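Local coordinates for protein chromatin structure-remodeling complex subunit RSC2 (Saccharomyces cerevisiae, PDB 4BB7) that serves in the ATP-dependent RSC chromatin-remodeling complex, involved in transcription regulation and nucleosome positioning, and binds histone H3 through this BAH domain, at residues 35-40 against 197-202; 41-46 against 67-72; 105-110 against 123-128; 110-115 against 164-169. All coordinates share one frame; numbering follows the deposited sequence.

Interaction 1. Residues 35-40 against 197-202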
# COMPACT_ATOMS: atom_id res chain seq x y z
N LEU A 35 -14.80 9.15 2.42
CA LEU A 35 -13.39 9.52 2.49
C LEU A 35 -13.15 10.80 1.70
O LEU A 35 -13.74 11.00 0.64
CB LEU A 35 -12.51 8.39 1.96
CG LEU A 35 -12.44 7.16 2.87
CD1 LEU A 35 -12.10 5.91 2.09
CD2 LEU A 35 -11.45 7.39 4.01
N ARG A 36 -12.30 11.67 2.24
CA ARG A 36 -11.98 12.92 1.57
C ARG A 36 -11.49 12.67 0.16
O ARG A 36 -10.54 11.91 -0.05
CB ARG A 36 -10.94 13.71 2.37
CG ARG A 36 -10.70 15.12 1.84
CD ARG A 36 -11.94 16.00 2.01
NE ARG A 36 -12.12 16.40 3.41
CZ ARG A 36 -13.14 17.13 3.85
NH1 ARG A 36 -14.09 17.54 3.02
NH2 ARG A 36 -13.22 17.44 5.14
N ASN A 37 -12.14 13.29 -0.81
CA ASN A 37 -11.75 13.14 -2.21
C ASN A 37 -10.97 14.35 -2.69
O ASN A 37 -11.49 15.46 -2.73
CB ASN A 37 -12.99 12.92 -3.08
CG ASN A 37 -12.67 12.88 -4.56
OD1 ASN A 37 -11.52 12.65 -4.96
ND2 ASN A 37 -13.68 13.10 -5.39
N GLN A 38 -9.70 14.13 -3.04
CA GLN A 38 -8.80 15.22 -3.42
C GLN A 38 -9.13 15.83 -4.77
O GLN A 38 -8.51 16.81 -5.18
CB GLN A 38 -7.35 14.74 -3.42
CG GLN A 38 -6.90 14.11 -2.13
CD GLN A 38 -5.57 13.40 -2.28
OE1 GLN A 38 -4.84 13.63 -3.25
NE2 GLN A 38 -5.24 12.53 -1.32
N ASN A 39 -10.10 15.24 -5.48
CA ASN A 39 -10.60 15.84 -6.71
C ASN A 39 -11.80 16.75 -6.46
O ASN A 39 -12.08 17.66 -7.24
CB ASN A 39 -10.93 14.78 -7.76
CG ASN A 39 -9.70 14.26 -8.48
OD1 ASN A 39 -8.66 14.93 -8.54
ND2 ASN A 39 -9.80 13.06 -9.04
N ASP A 40 -12.50 16.52 -5.34
CA ASP A 40 -13.68 17.30 -4.98
C ASP A 40 -13.95 17.20 -3.48
O ASP A 40 -14.42 16.17 -2.99
CB ASP A 40 -14.90 16.82 -5.76
CG ASP A 40 -16.11 17.72 -5.57
OD1 ASP A 40 -16.12 18.54 -4.63
OD2 ASP A 40 -17.06 17.59 -6.37
N PRO A 197 -4.18 10.81 -8.41
CA PRO A 197 -4.14 9.34 -8.47
C PRO A 197 -4.55 8.74 -7.13
O PRO A 197 -4.99 7.59 -7.07
CB PRO A 197 -2.66 9.06 -8.76
CG PRO A 197 -1.94 10.22 -8.18
CD PRO A 197 -2.84 11.41 -8.38
N ASP A 198 -4.42 9.53 -6.07
CA ASP A 198 -4.90 9.14 -4.75
C ASP A 198 -6.40 9.36 -4.64
O ASP A 198 -6.93 9.55 -3.55
CB ASP A 198 -4.20 9.96 -3.66
CG ASP A 198 -2.70 10.01 -3.83
OD1 ASP A 198 -2.13 9.04 -4.37
OD2 ASP A 198 -2.09 11.02 -3.41
N ALA A 199 -7.08 9.35 -5.78
CA ALA A 199 -8.51 9.64 -5.82
C ALA A 199 -9.17 9.07 -7.07
O ALA A 199 -8.50 8.84 -8.08
CB ALA A 199 -8.74 11.14 -5.75
N PRO A 200 -10.49 8.83 -7.01
CA PRO A 200 -11.24 8.39 -8.19
C PRO A 200 -11.09 9.41 -9.31
O PRO A 200 -10.59 10.51 -9.05
CB PRO A 200 -12.69 8.37 -7.69
CG PRO A 200 -12.58 8.22 -6.21
CD PRO A 200 -11.35 8.98 -5.83
N PRO A 201 -11.52 9.07 -10.53
CA PRO A 201 -11.36 9.98 -11.67
C PRO A 201 -12.01 11.33 -11.40
O PRO A 201 -13.03 11.39 -10.71
CB PRO A 201 -12.09 9.26 -12.80
CG PRO A 201 -12.08 7.82 -12.41
CD PRO A 201 -12.21 7.82 -10.92
N LEU A 202 -11.44 12.40 -11.96
CA LEU A 202 -12.03 13.73 -11.84
C LEU A 202 -13.38 13.77 -12.56
O LEU A 202 -14.30 14.47 -12.14
CB LEU A 202 -11.09 14.79 -12.41
CG LEU A 202 -11.55 16.25 -12.27
CD1 LEU A 202 -11.76 16.62 -10.81
CD2 LEU A 202 -10.56 17.20 -12.93
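A type I beta turn from Asn37 to Asp40 meets the proline-rich loop 197-202, with Asn39 and Ala199 at the centre of the contact. The turn links strand 32-35 to strand 45-54 of the BAH domain. Asn37 shapes it from within. Its OD1 accepts the backbone N of Asn39 at 3.0 Å, an Asx turn, with the donor well above the carbonyl plane. The same OD1 lies 3.3 Å from CB of Ala199, because CG of Asn37 is anti to the backbone N (chi1 175°).

Asn39 reaches across to the loop. Its ND2 gives a weak, bent bond to Pro200 O at 2.7 Å, with an angle of 118° at the hydrogen. Its OD1 accepts from the backbone N of Ser196, so both ends of the amide are engaged by the loop. CD1 of Leu202 packs on CB of Asn39 at 3.7 Å. Gln38 lies at the exposed margin. Its NE2 is 3.6 Å from CB of Asp198, and its OE1 bonds to Ser196 OG. Pro200 also touches Trp66 and Tyr68 of strand 60-68.

The polar hold thus rests on the Asn39 amide, one of its bonds weak, and on Gln38; no salt bridge joins the segments.

Interaction 2. Residues 41-46 against 67-72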
# COMPACT_ATOMS: atom_id res chain seq x y z
N PRO A 41 -13.65 18.28 -2.74
CA PRO A 41 -13.73 18.29 -1.27
C PRO A 41 -15.16 18.22 -0.74
O PRO A 41 -15.34 18.18 0.48
CB PRO A 41 -13.09 19.63 -0.89
CG PRO A 41 -12.34 20.08 -2.11
CD PRO A 41 -13.14 19.56 -3.26
N GLN A 42 -16.15 18.22 -1.63
CA GLN A 42 -17.54 18.21 -1.19
C GLN A 42 -18.32 17.04 -1.77
O GLN A 42 -19.53 16.92 -1.57
CB GLN A 42 -18.22 19.55 -1.49
CG GLN A 42 -17.60 20.72 -0.74
CD GLN A 42 -18.34 22.04 -0.96
OE1 GLN A 42 -18.76 22.35 -2.07
NE2 GLN A 42 -18.49 22.81 0.11
N LYS A 43 -17.62 16.16 -2.49
CA LYS A 43 -18.23 14.96 -3.04
C LYS A 43 -17.37 13.75 -2.69
O LYS A 43 -16.65 13.22 -3.53
CB LYS A 43 -18.42 15.10 -4.55
CG LYS A 43 -19.69 14.45 -5.06
CD LYS A 43 -20.18 15.12 -6.33
CE LYS A 43 -19.19 14.96 -7.47
NZ LYS A 43 -19.72 15.51 -8.75
N PRO A 44 -17.46 13.31 -1.43
CA PRO A 44 -16.58 12.29 -0.84
C PRO A 44 -16.59 10.94 -1.55
O PRO A 44 -17.60 10.54 -2.13
CB PRO A 44 -17.14 12.14 0.58
CG PRO A 44 -17.86 13.41 0.85
CD PRO A 44 -18.45 13.80 -0.46
N ILE A 45 -15.46 10.25 -1.50
CA ILE A 45 -15.36 8.88 -1.97
C ILE A 45 -16.24 8.01 -1.09
O ILE A 45 -16.11 8.04 0.13
CB ILE A 45 -13.92 8.35 -1.84
CG1 ILE A 45 -12.92 9.28 -2.54
CG2 ILE A 45 -13.82 6.93 -2.39
CD1 ILE A 45 -11.47 8.88 -2.32
N VAL A 46 -17.12 7.23 -1.70
CA VAL A 46 -17.87 6.25 -0.93
C VAL A 46 -17.07 4.96 -0.88
O VAL A 46 -16.67 4.43 -1.91
CB VAL A 46 -19.25 5.99 -1.53
CG1 VAL A 46 -20.03 5.03 -0.64
CG2 VAL A 46 -20.01 7.29 -1.69
N TYR A 67 -16.16 2.90 -4.27
CA TYR A 67 -17.38 2.80 -5.07
C TYR A 67 -17.57 4.12 -5.81
O TYR A 67 -17.67 5.18 -5.19
CB TYR A 67 -18.59 2.52 -4.18
CG TYR A 67 -18.64 1.11 -3.64
CD1 TYR A 67 -17.65 0.63 -2.79
CD2 TYR A 67 -19.70 0.26 -3.96
CE1 TYR A 67 -17.70 -0.66 -2.29
CE2 TYR A 67 -19.76 -1.03 -3.45
CZ TYR A 67 -18.75 -1.48 -2.62
OH TYR A 67 -18.81 -2.76 -2.12
N TYR A 68 -17.61 4.06 -7.13
CA TYR A 68 -17.71 5.26 -7.95
C TYR A 68 -19.13 5.82 -8.01
O TYR A 68 -20.10 5.08 -7.82
CB TYR A 68 -17.21 4.99 -9.38
CG TYR A 68 -15.72 4.82 -9.50
CD1 TYR A 68 -14.87 5.08 -8.43
CD2 TYR A 68 -15.15 4.40 -10.70
CE1 TYR A 68 -13.50 4.92 -8.54
CE2 TYR A 68 -13.78 4.25 -10.82
CZ TYR A 68 -12.96 4.51 -9.74
OH TYR A 68 -11.60 4.35 -9.86
N ARG A 69 -19.24 7.11 -8.26
CA ARG A 69 -20.51 7.72 -8.59
C ARG A 69 -20.59 7.77 -10.11
O ARG A 69 -19.57 7.66 -10.78
CB ARG A 69 -20.61 9.13 -8.01
CG ARG A 69 -20.29 9.24 -6.53
CD ARG A 69 -20.36 10.70 -6.09
NE ARG A 69 -19.89 10.91 -4.73
CZ ARG A 69 -20.69 11.12 -3.69
NH1 ARG A 69 -22.00 11.14 -3.85
NH2 ARG A 69 -20.17 11.30 -2.48
N PRO A 70 -21.81 7.93 -10.66
CA PRO A 70 -22.01 7.91 -12.11
C PRO A 70 -21.05 8.83 -12.86
O PRO A 70 -20.41 8.41 -13.83
CB PRO A 70 -23.44 8.40 -12.27
CG PRO A 70 -24.12 8.00 -10.99
CD PRO A 70 -23.07 8.14 -9.93
N GLU A 71 -20.95 10.08 -12.42
CA GLU A 71 -20.10 11.07 -13.09
C GLU A 71 -18.65 10.62 -13.15
O GLU A 71 -17.84 11.19 -13.89
CB GLU A 71 -20.20 12.42 -12.40
CG GLU A 71 -19.77 12.41 -10.94
CD GLU A 71 -20.94 12.21 -9.97
OE1 GLU A 71 -21.98 11.66 -10.39
OE2 GLU A 71 -20.81 12.62 -8.80
N GLN A 72 -18.31 9.60 -12.37
CA GLN A 72 -16.93 9.14 -12.28
C GLN A 72 -16.65 7.93 -13.17
O GLN A 72 -15.53 7.41 -13.17
CB GLN A 72 -16.57 8.82 -10.82
CG GLN A 72 -16.48 10.05 -9.93
CD GLN A 72 -16.38 9.70 -8.46
OE1 GLN A 72 -16.92 8.69 -8.00
NE2 GLN A 72 -15.68 10.54 -7.70
O HOH W 1 -16.32 10.70 -4.89
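Arg69 reaches the backbone of Pro44 and forms the tight part of this contact. Its NH2 donates to Pro44 O at 2.7 Å, with an angle of 156° at the hydrogen. The donor lies in the carbonyl plane, on a lone pair. The oxygen sits slightly out of the guanidinium plane. CG of Lys43 lies over one face of this group, 3.6 Å from Arg69 NE. CG2 of Val46 lies over the opposite face, 4.1 Å from Arg69 NH2. The chain of Arg69 is extended from CG to NE (chi2 177°), which carries the flat group into this slot. An alanine here would remove the guanidinium, and Pro44 O would probably lose its arginine donor while Lys43 and Val46 faced a gap.

The segments meet at the open end of the antiparallel hairpin of strands 45-54 and 60-68 in the main BAH sheet. At the strand end Tyr67 N donates to Val46 O at 2.9 Å. Val46 turns its side chain to Cys104 and Val106 of strand 100-108. The ring of Tyr67 leads away and meets Trp32 edge-to-face.

The looser side is at Lys43 and Glu71, both partly exposed. Their side chains come from opposite directions, and NZ of Lys43 forms a salt bridge with OE2 of Glu71 at 3.1 Å; as a hydrogen bond it is weak. Between this pair and the strands a water donates to Lys43 O at 2.9 Å and accepts from Gln72 NE2. The other end of that amide, Gln72 OE1, takes the backbone N of Arg69 at 2.8 Å in a nearly straight bond.

Interaction 3. Residues 105-110 against 123-128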
# COMPACT_ATOMS: atom_id res chain seq x y z
N TYR A 105 -24.09 4.70 4.23
CA TYR A 105 -24.58 3.34 4.06
C TYR A 105 -24.88 3.03 2.60
O TYR A 105 -25.59 3.78 1.93
CB TYR A 105 -25.81 3.09 4.92
CG TYR A 105 -26.15 1.63 5.08
CD1 TYR A 105 -25.50 0.86 6.03
CD2 TYR A 105 -27.10 1.02 4.28
CE1 TYR A 105 -25.79 -0.48 6.19
CE2 TYR A 105 -27.40 -0.32 4.43
CZ TYR A 105 -26.74 -1.07 5.38
OH TYR A 105 -27.04 -2.40 5.54
N VAL A 106 -24.32 1.93 2.10
CA VAL A 106 -24.61 1.45 0.76
C VAL A 106 -25.47 0.20 0.83
O VAL A 106 -25.09 -0.79 1.47
CB VAL A 106 -23.32 1.15 -0.03
CG1 VAL A 106 -23.66 0.54 -1.39
CG2 VAL A 106 -22.48 2.41 -0.20
N ILE A 107 -26.64 0.23 0.19
CA ILE A 107 -27.55 -0.91 0.18
C ILE A 107 -27.58 -1.60 -1.19
O ILE A 107 -27.38 -0.97 -2.22
CB ILE A 107 -28.98 -0.50 0.60
CG1 ILE A 107 -29.83 -1.73 0.91
CG2 ILE A 107 -29.64 0.34 -0.47
CD1 ILE A 107 -31.22 -1.41 1.41
N HIS A 108 -27.83 -2.91 -1.17
CA HIS A 108 -27.90 -3.69 -2.40
C HIS A 108 -29.26 -3.53 -3.08
O HIS A 108 -30.30 -3.76 -2.47
CB HIS A 108 -27.62 -5.16 -2.10
CG HIS A 108 -27.53 -6.02 -3.32
ND1 HIS A 108 -28.08 -7.28 -3.39
CD2 HIS A 108 -26.94 -5.80 -4.52
CE1 HIS A 108 -27.84 -7.80 -4.58
NE2 HIS A 108 -27.15 -6.92 -5.29
N PHE A 109 -29.24 -3.15 -4.36
CA PHE A 109 -30.48 -2.87 -5.08
C PHE A 109 -31.58 -3.91 -4.86
O PHE A 109 -32.72 -3.56 -4.59
CB PHE A 109 -30.24 -2.70 -6.57
CG PHE A 109 -31.50 -2.52 -7.37
CD1 PHE A 109 -32.28 -1.38 -7.23
CD2 PHE A 109 -31.91 -3.50 -8.27
CE1 PHE A 109 -33.44 -1.21 -7.96
CE2 PHE A 109 -33.08 -3.34 -9.01
CZ PHE A 109 -33.84 -2.19 -8.85
N THR A 110 -31.23 -5.18 -5.01
CA THR A 110 -32.22 -6.24 -4.89
C THR A 110 -32.91 -6.20 -3.52
O THR A 110 -34.10 -6.50 -3.40
CB THR A 110 -31.61 -7.62 -5.14
OG1 THR A 110 -30.77 -7.57 -6.31
CG2 THR A 110 -32.70 -8.66 -5.35
N GLY A 123 -25.57 7.98 8.06
CA GLY A 123 -25.33 9.04 7.09
C GLY A 123 -26.07 8.80 5.79
O GLY A 123 -27.03 8.03 5.76
N PRO A 124 -25.61 9.44 4.70
CA PRO A 124 -26.28 9.41 3.39
C PRO A 124 -26.61 8.00 2.92
O PRO A 124 -25.85 7.06 3.18
CB PRO A 124 -25.25 10.05 2.46
CG PRO A 124 -24.42 10.90 3.35
CD PRO A 124 -24.34 10.19 4.66
N LEU A 125 -27.72 7.85 2.21
CA LEU A 125 -28.15 6.55 1.71
C LEU A 125 -27.86 6.38 0.22
O LEU A 125 -28.46 7.05 -0.62
CB LEU A 125 -29.64 6.33 1.99
CG LEU A 125 -30.27 5.06 1.41
CD1 LEU A 125 -29.42 3.83 1.72
CD2 LEU A 125 -31.70 4.87 1.91
N PHE A 126 -26.92 5.49 -0.10
CA PHE A 126 -26.62 5.16 -1.49
C PHE A 126 -27.11 3.75 -1.79
O PHE A 126 -27.28 2.95 -0.87
CB PHE A 126 -25.11 5.23 -1.76
CG PHE A 126 -24.47 6.52 -1.36
CD1 PHE A 126 -24.56 7.64 -2.16
CD2 PHE A 126 -23.73 6.60 -0.18
CE1 PHE A 126 -23.95 8.83 -1.79
CE2 PHE A 126 -23.12 7.79 0.20
CZ PHE A 126 -23.23 8.91 -0.61
N VAL A 127 -27.34 3.45 -3.06
CA VAL A 127 -27.71 2.10 -3.46
C VAL A 127 -26.79 1.60 -4.56
O VAL A 127 -26.36 2.37 -5.42
CB VAL A 127 -29.18 2.00 -3.93
CG1 VAL A 127 -29.36 2.74 -5.25
CG2 VAL A 127 -29.60 0.55 -4.07
N CYS A 128 -26.47 0.31 -4.52
CA CYS A 128 -25.62 -0.30 -5.53
C CYS A 128 -26.29 -1.51 -6.16
O CYS A 128 -26.73 -2.43 -5.46
CB CYS A 128 -24.26 -0.69 -4.93
SG CYS A 128 -23.17 -1.61 -6.05
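Ile107 holds CG1 anti to its backbone N (chi1 -166°), and this turns CG2 onto Val127. There it meets CG2 of Val127 at 3.6 Å. The chi1 of Val127, 69°, sets that methyl anti to its own backbone N. The same methyl lies 3.3 Å from Ile107 O, and it also touches Phe109. CD1 of Leu125 lies beside CG2 of Ile107 at 4.1 Å. It also sits at the edge of the Tyr105 ring. Tyr112 of helix 109-114 packs on Ile107, Leu125 and Val127.

Val106, Phe126 and Cys128 lie on the other face of the sheet. CG1 of Val106 touches CB of Cys128 at 3.8 Å, and its CG2 approaches CB of Phe126. Val46 and Leu34 continue this packing.

Strands 105-108 and 125-128 are parallel neighbours at one edge of the main BAH sheet. Backbone bonds pass back and forth between them. Phe126 N donates to Tyr105 O and Ile107 N to Phe126 O. Cys128 N donates to Ile107 O at 2.8 Å. Phe109 N, in the first turn of the helix, then donates to Cys128 O at 2.8 Å, from above the carbonyl plane. His108 is the N-cap residue, and its NE2 bonds to Ile142 O.

The ladder thus runs on into the helix start, with mainly apolar side chains on both faces. Backbone groups between the strands are paired; those of Val127 turn to Asn84 and Val86.

Interaction 4. Residues 110-115 against 164-169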
# COMPACT_ATOMS: atom_id res chain seq x y z
N THR A 110 -31.23 -5.18 -5.01
CA THR A 110 -32.22 -6.24 -4.89
C THR A 110 -32.91 -6.20 -3.52
O THR A 110 -34.10 -6.50 -3.40
CB THR A 110 -31.61 -7.62 -5.14
OG1 THR A 110 -30.77 -7.57 -6.31
CG2 THR A 110 -32.70 -8.66 -5.35
N ARG A 111 -32.15 -5.83 -2.49
CA ARG A 111 -32.69 -5.69 -1.13
C ARG A 111 -33.55 -4.43 -0.97
O ARG A 111 -34.70 -4.50 -0.54
CB ARG A 111 -31.55 -5.71 -0.11
CG ARG A 111 -31.96 -5.37 1.31
CD ARG A 111 -30.74 -5.42 2.23
NE ARG A 111 -31.06 -4.99 3.59
CZ ARG A 111 -30.21 -4.35 4.40
NH1 ARG A 111 -28.99 -4.07 3.98
NH2 ARG A 111 -30.59 -4.00 5.62
N TYR A 112 -32.99 -3.27 -1.32
CA TYR A 112 -33.73 -2.01 -1.28
C TYR A 112 -34.99 -2.12 -2.12
O TYR A 112 -35.93 -1.33 -1.98
CB TYR A 112 -32.85 -0.86 -1.78
CG TYR A 112 -33.31 0.51 -1.35
CD1 TYR A 112 -34.18 0.67 -0.28
CD2 TYR A 112 -32.87 1.65 -2.02
CE1 TYR A 112 -34.61 1.93 0.11
CE2 TYR A 112 -33.29 2.92 -1.63
CZ TYR A 112 -34.15 3.05 -0.56
OH TYR A 112 -34.57 4.30 -0.17
N GLN A 113 -35.01 -3.10 -3.01
CA GLN A 113 -36.14 -3.32 -3.91
C GLN A 113 -37.33 -3.91 -3.14
O GLN A 113 -38.48 -3.58 -3.43
CB GLN A 113 -35.72 -4.26 -5.04
CG GLN A 113 -36.47 -4.06 -6.34
CD GLN A 113 -36.02 -5.02 -7.42
OE1 GLN A 113 -35.13 -5.84 -7.20
NE2 GLN A 113 -36.64 -4.92 -8.59
N ARG A 114 -37.02 -4.76 -2.17
CA ARG A 114 -38.04 -5.47 -1.40
C ARG A 114 -38.49 -4.67 -0.19
O ARG A 114 -39.64 -4.78 0.25
CB ARG A 114 -37.51 -6.82 -0.93
CG ARG A 114 -37.22 -7.82 -2.04
CD ARG A 114 -35.85 -8.46 -1.85
NE ARG A 114 -35.54 -8.67 -0.44
CZ ARG A 114 -34.37 -9.12 0.01
NH1 ARG A 114 -33.40 -9.42 -0.84
NH2 ARG A 114 -34.18 -9.28 1.31
N GLY A 115 -37.59 -3.88 0.37
CA GLY A 115 -37.90 -3.11 1.56
C GLY A 115 -36.80 -2.16 1.98
O GLY A 115 -36.02 -1.68 1.15
N ASN A 164 -44.13 -2.96 0.31
CA ASN A 164 -44.82 -3.44 -0.88
C ASN A 164 -44.92 -2.39 -1.98
O ASN A 164 -45.03 -1.19 -1.71
CB ASN A 164 -46.23 -3.94 -0.52
CG ASN A 164 -46.21 -5.01 0.56
OD1 ASN A 164 -46.72 -4.80 1.66
ND2 ASN A 164 -45.62 -6.16 0.24
N GLY A 165 -44.87 -2.85 -3.22
CA GLY A 165 -45.12 -2.00 -4.37
C GLY A 165 -44.19 -0.82 -4.53
O GLY A 165 -44.64 0.30 -4.77
N ARG A 166 -42.89 -1.06 -4.41
CA ARG A 166 -41.92 0.02 -4.55
C ARG A 166 -41.32 0.05 -5.95
O ARG A 166 -40.90 -0.97 -6.48
CB ARG A 166 -40.80 -0.12 -3.51
CG ARG A 166 -39.54 0.65 -3.85
CD ARG A 166 -38.63 0.77 -2.65
NE ARG A 166 -39.11 1.78 -1.71
CZ ARG A 166 -38.71 1.86 -0.44
NH1 ARG A 166 -37.83 0.98 0.04
NH2 ARG A 166 -39.20 2.81 0.35
N LYS A 167 -41.28 1.25 -6.53
CA LYS A 167 -40.66 1.44 -7.83
C LYS A 167 -39.57 2.51 -7.72
O LYS A 167 -39.51 3.24 -6.73
CB LYS A 167 -41.72 1.83 -8.87
CG LYS A 167 -42.90 0.87 -8.89
CD LYS A 167 -43.84 1.12 -10.05
CE LYS A 167 -44.93 0.06 -10.10
NZ LYS A 167 -45.75 0.16 -11.33
N PHE A 168 -38.72 2.60 -8.73
CA PHE A 168 -37.60 3.53 -8.70
C PHE A 168 -37.62 4.51 -9.86
O PHE A 168 -37.83 4.13 -11.01
CB PHE A 168 -36.27 2.77 -8.72
CG PHE A 168 -36.05 1.90 -7.52
CD1 PHE A 168 -36.75 0.72 -7.36
CD2 PHE A 168 -35.12 2.26 -6.56
CE1 PHE A 168 -36.54 -0.08 -6.26
CE2 PHE A 168 -34.90 1.46 -5.46
CZ PHE A 168 -35.62 0.29 -5.30
N PHE A 169 -37.41 5.79 -9.56
CA PHE A 169 -37.15 6.77 -10.60
C PHE A 169 -35.69 6.64 -11.01
O PHE A 169 -34.81 6.63 -10.15
CB PHE A 169 -37.39 8.19 -10.10
CG PHE A 169 -38.84 8.53 -9.87
CD1 PHE A 169 -39.64 8.94 -10.92
CD2 PHE A 169 -39.39 8.45 -8.60
CE1 PHE A 169 -40.97 9.26 -10.71
CE2 PHE A 169 -40.72 8.77 -8.39
CZ PHE A 169 -41.51 9.18 -9.44
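The short helix 109-114 of the BAH domain packs here on strand 166-172, which belongs to a second, smaller sheet. The axes of helix 110-114 and strand 166-169 are 8.8 Å apart at closest approach, so side chains bridge the space. Phe168 and Tyr112 make an offset edge-to-face pair. The edge of Phe168 points to the face of Tyr112, with ring planes at 78° and centroids 5.9 Å apart. CE2 of Phe168 is 4.0 Å from CD2 of Tyr112. The rim of the Phe168 ring also meets the helix backbone. Its CZ is 3.7 Å from Tyr112 O and close to CA of Gln113. CG of Gln113 touches CE1 of Phe168 at 4.0 Å, the two side chains crossing at about a right angle. Phe109 and Tyr82 also meet the Phe168 ring. A serine in its place would probably leave Tyr112 without its edge-to-face partner and open a gap beside the helix.

Arg166 comes to the same side of the Tyr112 ring, but at its CD1 and CE1 atoms. Its chain bends at chi3 (-76°), and NH1 comes within 3.4 Å of Tyr112 CE1. The ring and guanidinium planes are 63° apart, so the groups are far from a parallel stack. CD of Arg166 packs 3.5 Å from Tyr112 O. The polar end is held by Asn116, whose OD1 accepts from NH1.

The join thus combines an aromatic pair with the chain of an arginine, whose charged end turns to an amide oxygen just past the helix.

Overall arrangement
From the N terminus, the chain leaves strand 32-35 through the turn of interaction 1, whose partner comes only at 197-202. The other three contacts all fall within this long loop. Interaction 2 follows directly and closes the hairpin of strands 45-54 and 60-68; it touches interaction 1 where Ile45 meets Leu35 and Pro200. Interaction 3 opens after interaction 2 has closed and adds strand 125-128 to the same sheet. The two meet through Val46, Val106 and Phe126. Interaction 4 crosses interaction 3 along the chain, shares Thr110 and helix 109-114 with it, and ties the main sheet to the smaller one. Interactions 1 and 4 lie about 31 Å apart, centre to centre.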